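Local coordinates for protein CocE/NonD family hydrolase (Staphylococcus aureus subsp. aureus COL, PDB 3III) that is probably a serine hydrolase of the CocE/NonD family, with an alpha/beta-hydrolase domain related to that of X-Pro dipeptidyl-peptidases, though its natural substrate is not established, at residues G296-E301 and H446-Q451. Sequence-based numbering, arbitrary orientation.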
# COMPACT_ATOMS: atom_id res chain seq x y z
N GLY A 296 -7.90 -8.90 3.50
CA GLY A 296 -8.81 -7.80 3.76
C GLY A 296 -8.91 -7.45 5.26
O GLY A 296 -9.97 -7.05 5.76
N ARG A 297 -7.77 -7.50 5.93
CA ARG A 297 -7.64 -7.24 7.37
C ARG A 297 -6.73 -6.02 7.60
O ARG A 297 -6.49 -5.24 6.69
CB ARG A 297 -7.08 -8.50 8.03
CG ARG A 297 -7.78 -9.86 7.60
CD ARG A 297 -9.19 -9.85 8.01
NE ARG A 297 -9.94 -10.97 7.42
CZ ARG A 297 -10.22 -12.12 8.02
NH1 ARG A 297 -9.78 -12.39 9.24
NH2 ARG A 297 -10.93 -13.04 7.33
N LYS A 298 -6.25 -5.85 8.83
CA LYS A 298 -5.49 -4.66 9.19
C LYS A 298 -3.98 -4.83 8.88
O LYS A 298 -3.44 -5.94 8.90
CB LYS A 298 -5.76 -4.33 10.68
CG LYS A 298 -7.11 -3.76 10.98
CD LYS A 298 -7.50 -3.90 12.48
CE LYS A 298 -8.92 -3.50 12.77
NZ LYS A 298 -9.35 -2.09 12.46
N GLU A 299 -3.30 -3.73 8.63
CA GLU A 299 -1.96 -3.70 8.02
C GLU A 299 -0.83 -4.27 8.87
O GLU A 299 -0.28 -5.34 8.53
CB GLU A 299 -1.64 -2.26 7.57
CG GLU A 299 -0.26 -1.94 7.00
CD GLU A 299 -0.10 -0.46 6.70
OE1 GLU A 299 -1.12 0.26 6.77
OE2 GLU A 299 1.01 0.04 6.43
N TRP A 300 -0.47 -3.57 9.94
CA TRP A 300 0.61 -4.01 10.82
C TRP A 300 0.17 -5.26 11.60
O TRP A 300 0.98 -6.14 11.87
CB TRP A 300 1.07 -2.90 11.79
CG TRP A 300 1.70 -1.74 11.08
CD1 TRP A 300 2.99 -1.66 10.60
CD2 TRP A 300 1.08 -0.50 10.74
NE1 TRP A 300 3.19 -0.45 9.99
CE2 TRP A 300 2.03 0.27 10.04
CE3 TRP A 300 -0.21 0.03 10.96
CZ2 TRP A 300 1.77 1.56 9.59
CZ3 TRP A 300 -0.49 1.29 10.50
CH2 TRP A 300 0.49 2.05 9.79
N GLU A 301 -1.11 -5.35 11.96
CA GLU A 301 -1.62 -6.56 12.60
C GLU A 301 -1.32 -7.84 11.77
O GLU A 301 -0.82 -8.85 12.29
CB GLU A 301 -3.09 -6.40 12.91
CG GLU A 301 -3.78 -7.73 13.41
CD GLU A 301 -5.27 -7.53 13.53
OE1 GLU A 301 -5.69 -6.76 14.48
OE2 GLU A 301 -6.00 -8.10 12.71
N HIS A 446 -7.16 2.30 8.46
CA HIS A 446 -7.69 1.52 9.60
C HIS A 446 -9.08 1.99 10.04
O HIS A 446 -9.34 2.14 11.22
CB HIS A 446 -6.72 1.50 10.79
CG HIS A 446 -5.47 0.74 10.51
ND1 HIS A 446 -4.49 1.22 9.66
CD2 HIS A 446 -5.06 -0.49 10.91
CE1 HIS A 446 -3.54 0.30 9.55
NE2 HIS A 446 -3.86 -0.74 10.30
N ILE A 447 -9.94 2.30 9.08
CA ILE A 447 -11.34 2.56 9.38
C ILE A 447 -12.12 1.25 9.26
O ILE A 447 -11.67 0.33 8.60
CB ILE A 447 -11.99 3.68 8.51
CG1 ILE A 447 -12.11 3.26 7.01
CG2 ILE A 447 -11.20 4.99 8.70
CD1 ILE A 447 -12.91 4.37 6.14
N GLU A 448 -13.19 1.13 10.02
CA GLU A 448 -14.01 -0.10 10.02
C GLU A 448 -15.36 0.09 9.34
O GLU A 448 -16.09 -0.90 9.15
CB GLU A 448 -14.17 -0.63 11.44
CG GLU A 448 -12.79 -0.95 12.06
CD GLU A 448 -12.83 -1.68 13.37
OE1 GLU A 448 -13.93 -1.86 13.98
OE2 GLU A 448 -11.72 -2.08 13.83
N ASN A 449 -15.69 1.33 8.98
CA ASN A 449 -16.95 1.62 8.22
C ASN A 449 -16.69 1.88 6.75
O ASN A 449 -17.38 2.70 6.13
CB ASN A 449 -17.68 2.83 8.84
CG ASN A 449 -16.88 4.14 8.71
OD1 ASN A 449 -15.66 4.13 8.62
ND2 ASN A 449 -17.60 5.27 8.62
N GLY A 450 -15.72 1.18 6.17
CA GLY A 450 -15.39 1.33 4.81
C GLY A 450 -16.26 0.54 3.85
O GLY A 450 -17.26 -0.08 4.23
N GLN A 451 -15.87 0.56 2.59
CA GLN A 451 -16.70 0.03 1.53
C GLN A 451 -15.91 -1.01 0.75
O GLN A 451 -14.89 -1.50 1.21
CB GLN A 451 -17.27 1.18 0.67
CG GLN A 451 -16.26 1.95 -0.19
CD GLN A 451 -16.86 3.29 -0.83
OE1 GLN A 451 -18.01 3.60 -0.66
NE2 GLN A 451 -16.03 4.04 -1.57
O HOH W 1 -9.75 -1.56 9.67
O HOH W 2 -2.60 -2.75 11.91
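The imidazole of His446 reaches the start of helix 299-304 and packs among the side chains of Lys298, Glu299 and Trp300. Packing is tightest at His446 CE1, which comes within 3.3 Å of Trp300 CZ3. The two ring planes are nearly parallel, 11° apart, yet strongly offset, so little of one ring lies over the other, with 5.3 Å between the imidazole centroid and that of the indole six-membered ring. CB and CG of Lys298 lie against His446 CD2, and Glu299 CB lies by CE1 and NE2. Glu299 OE1 also approaches His446 CE1, at 3.7 Å. Water 2 joins His446 NE2 to the backbone N of Glu301, tying the ring to the first turn of the helix.

Toward the partly exposed Glu448 the contact is sparser and polar. Lys298 runs extended until chi4 (-60°) bends its end, and NZ forms a 2.7 Å salt-bridged hydrogen bond that uses the anti lone pair of Glu448 OE2. The ammonium is also hydrogen-bonded to Thr93 O and, through water 1, linked to Ile447 O.

Thr93 OG1 hydrogen-bonds to His446 O as well, so Thr93 is bonded to both segments. Trp300 and Glu299 rest on Val168 of strand 162-168, and a bound palmitic acid touches Trp300. The contact thus joins helix 299-304, which follows strand 290-295 of the hydrolase sheet, to residues 446-448, where the chain passes into strand 447-458 of the C-terminal beta domain.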